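Local structure of T-lymphoma invasion and metastasis-inducing protein 1 (Homo sapiens, 4K2P) at residues A[198-201]-A[206-209]; A[119-124]-A[135-140]. The protein activates the GTPase Rac as a guanine nucleotide exchange factor, its PH, coiled-coil and extension module probably binding membrane phosphoinositides and partner proteins. The protein carries 5 engineered substitutions. All coordinates share one frame; numbering follows the deposited sequence.

Contact 1 (A[198-201]-A[206-209]); sequences YLAS and ELPN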
loop_
_atom_site.group_PDB
_atom_site.type_symbol
_atom_site.label_atom_id
_atom_site.label_comp_id
_atom_site.label_asym_id
_atom_site.label_seq_id
_atom_site.Cartn_x
_atom_site.Cartn_y
_atom_site.Cartn_z
ATOM N N TYR A 198 10.210 0.417 0.251
ATOM C CA TYR A 198 10.951 -0.287 1.301
ATOM C C TYR A 198 12.438 -0.040 1.156
ATOM O O TYR A 198 13.148 0.216 2.128
ATOM C CB TYR A 198 10.692 -1.791 1.242
ATOM C CG TYR A 198 9.266 -2.217 1.482
ATOM C CD1 TYR A 198 8.283 -1.307 1.871
ATOM C CD2 TYR A 198 8.902 -3.541 1.316
ATOM C CE1 TYR A 198 6.980 -1.722 2.089
ATOM C CE2 TYR A 198 7.622 -3.959 1.527
ATOM C CZ TYR A 198 6.657 -3.050 1.906
ATOM O OH TYR A 198 5.380 -3.508 2.114
ATOM N N LEU A 199 12.907 -0.122 -0.081
ATOM C CA LEU A 199 14.321 0.027 -0.369
ATOM C C LEU A 199 14.765 1.445 -0.060
ATOM O O LEU A 199 15.837 1.657 0.493
ATOM C CB LEU A 199 14.620 -0.315 -1.829
ATOM C CG LEU A 199 16.093 -0.230 -2.236
ATOM C CD1 LEU A 199 16.955 -1.186 -1.419
ATOM C CD2 LEU A 199 16.248 -0.510 -3.713
ATOM N N ALA A 200 13.932 2.415 -0.426
ATOM C CA ALA A 200 14.259 3.819 -0.211
ATOM C C ALA A 200 14.362 4.108 1.280
ATOM O O ALA A 200 15.225 4.864 1.727
ATOM C CB ALA A 200 13.218 4.707 -0.858
ATOM N N SER A 201 13.481 3.483 2.047
ATOM C CA SER A 201 13.431 3.702 3.478
ATOM C C SER A 201 14.682 3.149 4.157
ATOM O O SER A 201 15.162 3.726 5.127
ATOM C CB SER A 201 12.161 3.082 4.062
ATOM O OG SER A 201 11.022 3.866 3.713
ATOM N N GLU A 206 14.947 9.001 -1.568
ATOM C CA GLU A 206 13.604 9.546 -1.753
ATOM C C GLU A 206 12.663 8.462 -2.274
ATOM O O GLU A 206 13.085 7.558 -2.992
ATOM C CB GLU A 206 13.629 10.757 -2.695
ATOM C CG GLU A 206 13.987 10.457 -4.137
ATOM C CD GLU A 206 14.082 11.720 -4.981
ATOM O OE1 GLU A 206 13.625 12.785 -4.509
ATOM O OE2 GLU A 206 14.611 11.648 -6.113
ATOM N N LEU A 207 11.396 8.544 -1.887
ATOM C CA LEU A 207 10.416 7.537 -2.269
ATOM C C LEU A 207 10.076 7.655 -3.755
ATOM O O LEU A 207 10.250 8.719 -4.344
ATOM C CB LEU A 207 9.141 7.689 -1.439
ATOM C CG LEU A 207 9.179 7.345 0.051
ATOM C CD1 LEU A 207 7.780 7.479 0.628
ATOM C CD2 LEU A 207 9.740 5.964 0.321
ATOM N N PRO A 208 9.586 6.561 -4.365
ATOM C CA PRO A 208 9.228 6.578 -5.788
ATOM C C PRO A 208 8.078 7.536 -6.067
ATOM O O PRO A 208 7.269 7.775 -5.178
ATOM C CB PRO A 208 8.816 5.130 -6.071
ATOM C CG PRO A 208 8.461 4.567 -4.744
ATOM C CD PRO A 208 9.371 5.234 -3.766
ATOM N N ASN A 209 8.007 8.052 -7.290
ATOM C CA ASN A 209 7.039 9.083 -7.656
ATOM C C ASN A 209 5.591 8.568 -7.662
ATOM O O ASN A 209 5.274 7.641 -8.397
ATOM C CB ASN A 209 7.400 9.653 -9.030
ATOM C CG ASN A 209 6.553 10.855 -9.411
ATOM O OD1 ASN A 209 5.343 10.749 -9.574
ATOM N ND2 ASN A 209 7.193 12.010 -9.549
#
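Ser-201 OG is gripped by two hydrogen bonds, one with the carbonyl oxygen of Cys-197 a turn earlier in the same helix and one with His-117 ND1, while Leu-207 lays its methyl CD2 beside it at 4.2 Å. The hydroxyl lies opposite its own carbonyl carbon and next to the backbone N (chi1 -73°), a rotation that folds it back toward the preceding turn. A small polar residue suits this buried place, because the helix backbone and the histidine supply the partners that its oxygen needs. Between the segments themselves the contact is small, 131 Å² in all, and rests on van der Waals contact alone. Its centre is Ala-200, whose CB points at the loop and touches both a backbone and a side chain: the methyl sits 3.6 Å from Glu-206 O and 3.9 Å from Leu-207 CD2. With only a methyl in between, the backbones come close, the CA atoms of Ala-200 and Leu-207 being 5.7 Å apart. Leu-207 starts off along the helix surface rather than at it, yet its chi2 of -176° sends CD1 outward, opposite CA, and leaves CD2 turned back beside CA, facing the helix, where that one methyl bridges Ala-200 and Ser-201. Glu-206 contributes its carbonyl; its side chain sets out away from the helix, and the residue is exposed and poorly ordered, as suits a surface charge. Next along the loop, Pro-208 rests on Phe-193, Arg-196 and Cys-197, extending the loop's footing backward along helix 168-203. Asn-209 then caps the next helix, its OD1 receiving the backbone N of Arg-212. What results is a reversal between two helices in the CC-Ex region: helix 168-203 ends, the chain doubles back against its last turns, and the capped helix 210-214 begins.

Contact 2 (A[119-124]-A[135-140]); sequences ACATAV and RLLKSE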
loop_
_atom_site.group_PDB
_atom_site.type_symbol
_atom_site.label_atom_id
_atom_site.label_comp_id
_atom_site.label_asym_id
_atom_site.label_seq_id
_atom_site.Cartn_x
_atom_site.Cartn_y
_atom_site.Cartn_z
ATOM N N ALA A 119 10.026 -2.105 8.863
ATOM C CA ALA A 119 9.401 -3.281 9.433
ATOM C C ALA A 119 8.892 -4.186 8.317
ATOM O O ALA A 119 9.026 -5.399 8.391
ATOM C CB ALA A 119 8.262 -2.886 10.360
ATOM N N CYS A 120 8.287 -3.585 7.299
ATOM C CA CYS A 120 7.765 -4.339 6.167
ATOM C C CYS A 120 8.896 -5.011 5.409
ATOM O O CYS A 120 8.763 -6.136 4.940
ATOM C CB CYS A 120 6.968 -3.433 5.232
ATOM S SG CYS A 120 5.381 -2.932 5.919
ATOM N N ALA A 121 10.021 -4.320 5.311
ATOM C CA ALA A 121 11.160 -4.824 4.576
ATOM C C ALA A 121 11.716 -6.055 5.292
ATOM O O ALA A 121 12.069 -7.049 4.653
ATOM C CB ALA A 121 12.218 -3.747 4.438
ATOM N N THR A 122 11.777 -5.976 6.621
ATOM C CA THR A 122 12.235 -7.079 7.453
ATOM C C THR A 122 11.288 -8.263 7.334
ATOM O O THR A 122 11.725 -9.407 7.333
ATOM C CB THR A 122 12.347 -6.674 8.953
ATOM O OG1 THR A 122 13.304 -5.619 9.104
ATOM C CG2 THR A 122 12.786 -7.855 9.806
ATOM N N ALA A 123 9.992 -7.992 7.232
ATOM C CA ALA A 123 9.015 -9.064 7.113
ATOM C C ALA A 123 9.197 -9.815 5.789
ATOM O O ALA A 123 9.060 -11.036 5.735
ATOM C CB ALA A 123 7.603 -8.513 7.228
ATOM N N VAL A 124 9.504 -9.078 4.722
ATOM C CA VAL A 124 9.756 -9.683 3.421
ATOM C C VAL A 124 10.981 -10.585 3.502
ATOM O O VAL A 124 10.990 -11.687 2.953
ATOM C CB VAL A 124 9.964 -8.608 2.329
ATOM C CG1 VAL A 124 10.434 -9.229 1.020
ATOM C CG2 VAL A 124 8.679 -7.834 2.101
ATOM N N ARG A 135 19.735 -6.630 -0.422
ATOM C CA ARG A 135 19.932 -7.430 -1.624
ATOM C C ARG A 135 18.653 -8.118 -2.056
ATOM O O ARG A 135 18.366 -8.204 -3.245
ATOM C CB ARG A 135 21.033 -8.462 -1.397
ATOM C CG ARG A 135 21.176 -9.499 -2.506
ATOM C CD ARG A 135 22.426 -10.327 -2.279
ATOM N NE ARG A 135 23.607 -9.470 -2.229
ATOM C CZ ARG A 135 24.319 -9.108 -3.294
ATOM N NH1 ARG A 135 24.013 -9.566 -4.502
ATOM N NH2 ARG A 135 25.367 -8.312 -3.148
ATOM N N LEU A 136 17.879 -8.603 -1.092
ATOM C CA LEU A 136 16.640 -9.288 -1.416
ATOM C C LEU A 136 15.654 -8.329 -2.069
ATOM O O LEU A 136 14.980 -8.700 -3.024
ATOM C CB LEU A 136 16.012 -9.912 -0.169
ATOM C CG LEU A 136 14.604 -10.477 -0.399
ATOM C CD1 LEU A 136 14.625 -11.639 -1.386
ATOM C CD2 LEU A 136 13.989 -10.909 0.916
ATOM N N LEU A 137 15.574 -7.103 -1.558
ATOM C CA LEU A 137 14.642 -6.115 -2.098
ATOM C C LEU A 137 14.972 -5.792 -3.550
ATOM O O LEU A 137 14.081 -5.729 -4.391
ATOM C CB LEU A 137 14.667 -4.829 -1.272
ATOM C CG LEU A 137 14.030 -4.862 0.114
ATOM C CD1 LEU A 137 14.177 -3.497 0.767
ATOM C CD2 LEU A 137 12.570 -5.283 0.058
ATOM N N LYS A 138 16.252 -5.588 -3.839
ATOM C CA LYS A 138 16.684 -5.296 -5.200
ATOM C C LYS A 138 16.408 -6.474 -6.123
ATOM O O LYS A 138 16.093 -6.287 -7.294
ATOM C CB LYS A 138 18.163 -4.940 -5.235
ATOM C CG LYS A 138 18.467 -3.612 -4.569
ATOM C CD LYS A 138 19.953 -3.340 -4.545
ATOM C CE LYS A 138 20.254 -2.053 -3.797
ATOM N NZ LYS A 138 21.713 -1.885 -3.560
ATOM N N SER A 139 16.542 -7.682 -5.592
ATOM C CA SER A 139 16.301 -8.885 -6.368
ATOM C C SER A 139 14.828 -9.011 -6.744
ATOM O O SER A 139 14.496 -9.358 -7.876
ATOM C CB SER A 139 16.750 -10.116 -5.584
ATOM O OG SER A 139 16.354 -11.302 -6.249
ATOM N N GLU A 140 13.952 -8.713 -5.787
ATOM C CA GLU A 140 12.510 -8.800 -5.991
ATOM C C GLU A 140 12.060 -7.721 -6.965
ATOM O O GLU A 140 11.091 -7.888 -7.713
ATOM C CB GLU A 140 11.773 -8.663 -4.660
ATOM C CG GLU A 140 11.927 -9.865 -3.749
ATOM C CD GLU A 140 11.290 -11.120 -4.320
ATOM O OE1 GLU A 140 10.073 -11.106 -4.587
ATOM O OE2 GLU A 140 12.010 -12.123 -4.500
#
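The C-terminal helix that typifies the PH fold, 106-128, meets here the first turns of helix 133-161, the long helix that follows it after a short connection. Val-124 and Leu-136 carry one half of the contact. With CG1 opposite the backbone N (chi1 171°), Val-124 directs that branch at the incoming helix, where it meets Leu-136 CD2 at 3.9 Å, the two side chains crossing at a slant. The same leucine methyl also lies 3.7 Å from Val-124 O, an oxygen that is hydrogen-bonded to His-128 ND1 and is therefore already provided for. One turn back, Ala-121 offers its CB to Leu-137 CD1 at 4.2 Å. Here the leucine does the reaching: it leaves its backbone to one side, and an extended outer torsion (chi2 179°) swings CD1 toward the alanine. The two leucines and the valine thus span a gap whose nearest CA atoms, Ala-121 and Leu-137, are 7.6 Å apart, while the alanine's small methyl receives Leu-137; all four partners are buried, as hydrocarbon groups between helices should be. Leu-136 is further covered by His-128. Leu-137 continues on to Phe-195 and Leu-202 of helix 168-203, while the far side of helix 106-128 sends Ala-123 against Cys-46 and Glu-72 in the loops of the PH domain.

Both segments of contact 2 precede those of contact 1 in the sequence, yet the two contacts meet in space, their centres about 12 Å apart, through helix 168-203. Tyr-198 and Leu-199 join them on behalf of contact 1: Tyr-198 CZ packs on Cys-120 CB at 3.4 Å, Leu-199 N lies 3.7 Å from Leu-137 CD1, and Leu-199 CD2 meets Lys-138 CG at 3.9 Å. The last turns of helix 168-203 therefore hold the PH helix and helix 133-161 with Tyr-198 and Leu-199, and the loop 206-209 with Ala-200 and Ser-201. A bound calcium ion lies near contact 2, about 9 Å from the Leu-136 side chain.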